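Local coordinates for protein putative acetamidase/formamidase (Yersinia enterocolitica subsp. palearctica serotype O:3, PDB 5UBU) that probably hydrolyses carbon-nitrogen bonds in linear amides, as expected of the acetamidase/formamidase family, and binds sodium ions in this crystal, at residues B[171-179]-B[204-212]. Numbering follows the deposited sequence.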
loop_
_atom_site.group_PDB
_atom_site.type_symbol
_atom_site.label_atom_id
_atom_site.label_comp_id
_atom_site.label_asym_id
_atom_site.label_seq_id
_atom_site.Cartn_x
_atom_site.Cartn_y
_atom_site.Cartn_z
ATOM N N GLY B 171 -17.070 -17.309 7.062
ATOM C CA GLY B 171 -16.049 -16.275 7.095
ATOM C C GLY B 171 -14.674 -16.847 7.370
ATOM O O GLY B 171 -13.702 -16.412 6.765
ATOM N N THR B 172 -14.595 -17.810 8.286
ATOM C CA THR B 172 -13.324 -18.448 8.647
ATOM C C THR B 172 -13.318 -19.949 8.373
ATOM O O THR B 172 -13.970 -20.711 9.069
ATOM C CB THR B 172 -12.966 -18.254 10.143
ATOM O OG1 THR B 172 -13.978 -18.849 10.967
ATOM C CG2 THR B 172 -12.824 -16.776 10.494
ATOM N N LEU B 173 -12.581 -20.352 7.348
ATOM C CA LEU B 173 -12.436 -21.754 6.975
ATOM C C LEU B 173 -10.934 -21.949 6.796
ATOM O O LEU B 173 -10.312 -21.271 5.986
ATOM C CB LEU B 173 -13.195 -22.071 5.686
ATOM C CG LEU B 173 -13.187 -23.545 5.260
ATOM C CD1 LEU B 173 -13.832 -24.422 6.334
ATOM C CD2 LEU B 173 -13.883 -23.743 3.919
ATOM N N SER B 174 -10.339 -22.867 7.548
ATOM C CA SER B 174 -8.893 -23.046 7.455
ATOM C C SER B 174 -8.349 -24.384 7.907
ATOM O O SER B 174 -9.061 -25.211 8.464
ATOM C CB SER B 174 -8.228 -21.957 8.308
ATOM O OG SER B 174 -8.669 -22.028 9.646
ATOM N N VAL B 175 -7.065 -24.572 7.626
ATOM C CA VAL B 175 -6.321 -25.752 8.050
ATOM C C VAL B 175 -5.094 -25.232 8.797
ATOM O O VAL B 175 -4.696 -24.083 8.617
ATOM C CB VAL B 175 -5.947 -26.687 6.889
ATOM C CG1 VAL B 175 -7.186 -27.370 6.351
ATOM C CG2 VAL B 175 -5.214 -25.943 5.785
ATOM N N SER B 176 -4.508 -26.063 9.645
ATOM C CA SER B 176 -3.348 -25.647 10.427
ATOM C C SER B 176 -2.071 -25.421 9.633
ATOM O O SER B 176 -1.826 -26.112 8.656
ATOM C CB SER B 176 -3.026 -26.695 11.490
ATOM O OG SER B 176 -1.834 -26.364 12.186
ATOM N N PRO B 177 -1.283 -24.399 10.028
ATOM C CA PRO B 177 0.030 -24.220 9.439
ATOM C C PRO B 177 0.918 -25.358 9.949
ATOM O O PRO B 177 0.512 -26.092 10.848
ATOM C CB PRO B 177 0.500 -22.888 10.024
ATOM C CG PRO B 177 -0.740 -22.128 10.257
ATOM C CD PRO B 177 -1.780 -23.143 10.629
ATOM N N GLU B 178 2.118 -25.489 9.407
ATOM C CA GLU B 178 3.008 -26.555 9.839
ATOM C C GLU B 178 3.420 -26.385 11.300
ATOM O O GLU B 178 3.258 -27.317 12.100
ATOM C CB GLU B 178 4.247 -26.626 8.941
ATOM C CG GLU B 178 5.139 -27.816 9.257
ATOM C CD GLU B 178 6.290 -27.991 8.289
ATOM O OE1 GLU B 178 7.112 -28.886 8.558
ATOM O OE2 GLU B 178 6.381 -27.258 7.273
ATOM N N ILE B 179 3.940 -25.199 11.640
ATOM C CA ILE B 179 4.390 -24.913 13.025
ATOM C C ILE B 179 3.798 -23.655 13.645
ATOM O O ILE B 179 3.792 -23.533 14.862
ATOM C CB ILE B 179 5.936 -24.846 13.139
ATOM C CG1 ILE B 179 6.521 -23.665 12.340
ATOM C CG2 ILE B 179 6.552 -26.169 12.695
ATOM C CD1 ILE B 179 8.004 -23.462 12.564
ATOM N N ILE B 204 -17.029 -25.458 -3.018
ATOM C CA ILE B 204 -16.035 -26.421 -2.561
ATOM C C ILE B 204 -14.765 -25.620 -2.385
ATOM O O ILE B 204 -14.283 -25.041 -3.346
ATOM C CB ILE B 204 -15.768 -27.538 -3.594
ATOM C CG1 ILE B 204 -17.068 -28.241 -3.996
ATOM C CG2 ILE B 204 -14.774 -28.551 -3.029
ATOM C CD1 ILE B 204 -16.903 -29.266 -5.114
ATOM N N THR B 205 -14.231 -25.573 -1.171
ATOM C CA THR B 205 -12.995 -24.834 -0.911
ATOM C C THR B 205 -11.842 -25.837 -0.765
ATOM O O THR B 205 -11.969 -26.841 -0.055
ATOM C CB THR B 205 -13.107 -23.958 0.356
ATOM O OG1 THR B 205 -14.185 -23.033 0.208
ATOM C CG2 THR B 205 -11.829 -23.175 0.592
ATOM N N TYR B 206 -10.731 -25.555 -1.451
ATOM C CA TYR B 206 -9.534 -26.401 -1.420
ATOM C C TYR B 206 -8.465 -25.727 -0.571
ATOM O O TYR B 206 -8.060 -24.615 -0.870
ATOM C CB TYR B 206 -9.034 -26.649 -2.839
ATOM C CG TYR B 206 -10.081 -27.307 -3.715
ATOM C CD1 TYR B 206 -10.425 -28.640 -3.530
ATOM C CD2 TYR B 206 -10.717 -26.606 -4.731
ATOM C CE1 TYR B 206 -11.386 -29.256 -4.320
ATOM C CE2 TYR B 206 -11.676 -27.215 -5.531
ATOM C CZ TYR B 206 -12.007 -28.544 -5.319
ATOM O OH TYR B 206 -12.949 -29.169 -6.098
ATOM N N LEU B 207 -8.024 -26.405 0.487
ATOM C CA LEU B 207 -7.030 -25.869 1.425
ATOM C C LEU B 207 -5.766 -26.738 1.466
ATOM O O LEU B 207 -5.864 -27.954 1.610
ATOM C CB LEU B 207 -7.643 -25.815 2.823
ATOM C CG LEU B 207 -8.873 -24.904 2.974
ATOM C CD1 LEU B 207 -9.580 -25.126 4.307
ATOM C CD2 LEU B 207 -8.479 -23.440 2.818
ATOM N N PRO B 208 -4.572 -26.117 1.393
ATOM C CA PRO B 208 -3.349 -26.896 1.385
ATOM C C PRO B 208 -2.939 -27.421 2.754
ATOM O O PRO B 208 -2.750 -26.642 3.683
ATOM C CB PRO B 208 -2.297 -25.904 0.873
ATOM C CG PRO B 208 -2.891 -24.547 1.018
ATOM C CD PRO B 208 -4.280 -24.686 1.564
ATOM N N VAL B 209 -2.766 -28.736 2.845
ATOM C CA VAL B 209 -2.366 -29.373 4.083
ATOM C C VAL B 209 -0.879 -29.156 4.336
ATOM O O VAL B 209 -0.061 -29.313 3.430
ATOM C CB VAL B 209 -2.640 -30.896 4.049
ATOM C CG1 VAL B 209 -2.191 -31.562 5.351
ATOM C CG2 VAL B 209 -4.118 -31.165 3.820
ATOM N N ARG B 210 -0.550 -28.768 5.567
ATOM C CA ARG B 210 0.838 -28.566 5.989
ATOM C C ARG B 210 1.119 -29.240 7.342
ATOM O O ARG B 210 2.271 -29.302 7.768
ATOM C CB ARG B 210 1.178 -27.078 6.052
ATOM C CG ARG B 210 1.089 -26.374 4.707
ATOM C CD ARG B 210 1.526 -24.925 4.814
ATOM N NE ARG B 210 1.413 -24.209 3.542
ATOM C CZ ARG B 210 0.321 -23.568 3.105
ATOM N NH1 ARG B 210 0.347 -22.948 1.931
ATOM N NH2 ARG B 210 -0.798 -23.540 3.822
ATOM N N ALA B 211 0.075 -29.743 8.002
ATOM C CA ALA B 211 0.200 -30.428 9.290
ATOM C C ALA B 211 -0.459 -31.802 9.178
ATOM O O ALA B 211 -1.482 -31.944 8.505
ATOM C CB ALA B 211 -0.461 -29.624 10.389
ATOM N N PRO B 212 0.126 -32.825 9.835
ATOM C CA PRO B 212 -0.478 -34.156 9.739
ATOM C C PRO B 212 -1.930 -34.144 10.212
ATOM O O PRO B 212 -2.233 -33.564 11.250
ATOM C CB PRO B 212 0.396 -35.015 10.662
ATOM C CG PRO B 212 1.684 -34.284 10.774
ATOM C CD PRO B 212 1.350 -32.831 10.665
HETATM O O HOH W 1 -2.613 -28.599 7.640
HETATM O O HOH W 2 -1.625 -25.457 5.949
#
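Ser176 O is gripped by two waters that tie it to the loop after strand 204-208. The first, 2.8 Å from Ser176 O, accepts the backbone N-H of Arg210. The second also lies 2.8 Å from Ser176 O, gives its other hydrogen to Pro208 O, and accepts a bond from Arg210 NH2 at 3.0 Å. Arg210 CB packs against the backbone, 3.8 Å from Glu178 N, and the extended chain (chi2 -176°, chi3 -178°) carries the guanidinium back alongside Pro208, where NH2 meets the second water. NH2 thus has two acceptors, the water and Asn189 O, and Pro208 CB packs over one face of the guanidinium, offset toward its rim. Further along, the methyl of Ala211 sits 3.7 Å from Pro177 O, while Glu178 CA makes a CH...O contact with Arg210 O.

Toward the strands the contact turns apolar. Both methyls of Val175 touch Leu207 CB, CG2 at 3.8 Å, and Leu207 CD1 packs against Ser174 CA. Leu173 meets Thr205 tip to tip, CD2 lying 3.7 Å from Thr205 CB. Strand 214-222 flanks Leu173 through Leu216. The strand axes run 7.1 Å apart at 39°, and the two strands belong to different sheets: this is face-to-face packing of two beta-sheets, resembling a beta-sandwich core, here through Leu173, Val175, Thr205 and Leu207, continuing at one end into loops bridged by two waters.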